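Local structure of NADP-dependent glyceraldehyde-3-phosphate dehydrogenase (3PRL) at residues 353-359 with 371-377. The protein probably oxidises glyceraldehyde 3-phosphate to 3-phosphoglycerate with NADP+, without adding phosphate, as a member of the aldehyde dehydrogenase family. Residues are numbered along the deposited sequence; the frame is centred on the assembly and turned at random.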
# COMPACT_ATOMS: atom_id res chain seq x y z
N ASN D 353 25.63 34.26 33.31
CA ASN D 353 26.66 34.04 32.30
C ASN D 353 26.57 35.07 31.17
O ASN D 353 27.07 34.85 30.05
CB ASN D 353 26.58 32.61 31.75
CG ASN D 353 27.81 32.23 30.92
OD1 ASN D 353 27.70 31.99 29.71
ND2 ASN D 353 28.97 32.17 31.56
N GLY D 354 25.90 36.18 31.46
CA GLY D 354 25.95 37.38 30.63
C GLY D 354 25.05 37.47 29.41
O GLY D 354 25.39 38.17 28.46
N ALA D 355 23.91 36.78 29.43
CA ALA D 355 22.97 36.87 28.31
C ALA D 355 22.16 38.15 28.42
O ALA D 355 21.83 38.59 29.53
CB ALA D 355 22.03 35.65 28.27
N THR D 356 21.84 38.74 27.27
CA THR D 356 21.07 39.98 27.27
C THR D 356 19.58 39.68 27.45
O THR D 356 19.00 38.90 26.68
CB THR D 356 21.29 40.81 26.00
OG1 THR D 356 22.68 40.85 25.67
CG2 THR D 356 20.78 42.23 26.19
N LEU D 357 18.98 40.30 28.46
CA LEU D 357 17.55 40.18 28.65
C LEU D 357 16.88 41.20 27.74
O LEU D 357 17.00 42.42 27.96
CB LEU D 357 17.16 40.38 30.11
CG LEU D 357 15.67 40.31 30.45
CD1 LEU D 357 15.21 38.85 30.61
CD2 LEU D 357 15.33 41.14 31.69
N LEU D 358 16.19 40.69 26.72
CA LEU D 358 15.50 41.54 25.76
C LEU D 358 14.09 41.96 26.18
O LEU D 358 13.62 43.05 25.82
CB LEU D 358 15.49 40.90 24.38
CG LEU D 358 16.28 41.66 23.31
CD1 LEU D 358 17.76 41.85 23.67
CD2 LEU D 358 16.12 40.99 21.95
N SER D 359 13.41 41.10 26.94
CA SER D 359 12.11 41.44 27.50
C SER D 359 11.69 40.56 28.67
O SER D 359 12.10 39.40 28.77
CB SER D 359 11.02 41.42 26.42
OG SER D 359 9.73 41.36 26.99
N THR D 371 9.69 35.44 28.52
CA THR D 371 11.04 35.89 28.72
C THR D 371 11.86 35.68 27.46
O THR D 371 11.95 34.56 26.94
CB THR D 371 11.68 35.20 29.96
OG1 THR D 371 10.82 35.37 31.10
CG2 THR D 371 13.02 35.82 30.28
N LEU D 372 12.43 36.78 26.95
CA LEU D 372 13.30 36.74 25.78
C LEU D 372 14.75 37.05 26.16
O LEU D 372 15.05 38.09 26.76
CB LEU D 372 12.82 37.71 24.70
CG LEU D 372 13.36 37.47 23.28
CD1 LEU D 372 12.91 36.11 22.73
CD2 LEU D 372 12.92 38.58 22.36
N LEU D 373 15.64 36.12 25.80
CA LEU D 373 17.06 36.27 26.04
C LEU D 373 17.82 36.27 24.73
O LEU D 373 17.48 35.52 23.81
CB LEU D 373 17.58 35.14 26.93
CG LEU D 373 16.84 34.84 28.24
CD1 LEU D 373 17.16 33.43 28.70
CD2 LEU D 373 17.18 35.87 29.32
N ASP D 374 18.84 37.11 24.64
CA ASP D 374 19.67 37.21 23.44
C ASP D 374 21.10 36.83 23.77
O ASP D 374 21.45 36.68 24.94
CB ASP D 374 19.58 38.61 22.81
CG ASP D 374 19.96 38.64 21.33
OD1 ASP D 374 20.40 37.60 20.77
OD2 ASP D 374 19.81 39.71 20.70
N ASP D 375 21.92 36.65 22.73
CA ASP D 375 23.35 36.34 22.84
C ASP D 375 23.62 35.10 23.68
O ASP D 375 24.66 35.00 24.36
CB ASP D 375 24.11 37.57 23.35
CG ASP D 375 24.09 38.72 22.36
OD1 ASP D 375 24.95 38.73 21.45
OD2 ASP D 375 23.23 39.62 22.50
N VAL D 376 22.69 34.15 23.61
CA VAL D 376 22.72 32.95 24.44
C VAL D 376 23.84 32.03 23.99
O VAL D 376 24.07 31.84 22.79
CB VAL D 376 21.33 32.25 24.48
CG1 VAL D 376 21.42 30.87 25.14
CG2 VAL D 376 20.35 33.12 25.24
N THR D 377 24.55 31.48 24.96
CA THR D 377 25.75 30.71 24.65
C THR D 377 25.59 29.22 24.98
O THR D 377 24.78 28.84 25.83
CB THR D 377 27.02 31.32 25.34
OG1 THR D 377 26.86 31.29 26.76
CG2 THR D 377 27.27 32.76 24.88
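The carboxylate of D374 is flanked unequally: the methyl CD2 of L358 sits off one face, 4.1 Å from OD2, while the N-H of D375 comes to OD1 from above the opposite face at 2.7 Å. A long, weak ion pair with R396 also reaches OD1. The setting is an antiparallel strand pair with a classic beta bulge in the catalytic domain of the aldehyde dehydrogenase fold. T356 and D374 form a hydrogen-bonded pair, L357 and L373 a non-hydrogen-bonded one; beyond them L358 and S359 both face L372. This illustrates how one extra residue is absorbed without losing the ladder: L372 O takes the N-H of L358 at 2.8 Å and, weakly, that of S359.

The bulge brings L358 round toward the partner strand, with CB lying 4.0 Å from L372 CD2 and V310 of helix 303-317 packing beside it. On the other face, L357 has CG anti to its own N (chi1 179°), which carries CD1 to L373 CD2 at 3.8 Å, near L351 of helix 337-352. With an alanine at D374, the D375 N-H is likely to lose its acceptor and a gap to open beside L358 CD2. Helix 337-352 ends in a Schellman motif at G354, and the strand then starts its pairing: T356 N reaches D374 O from 45° above the carbonyl plane, whereas D374 N meets T356 O in the carbonyl plane at 2.7 Å.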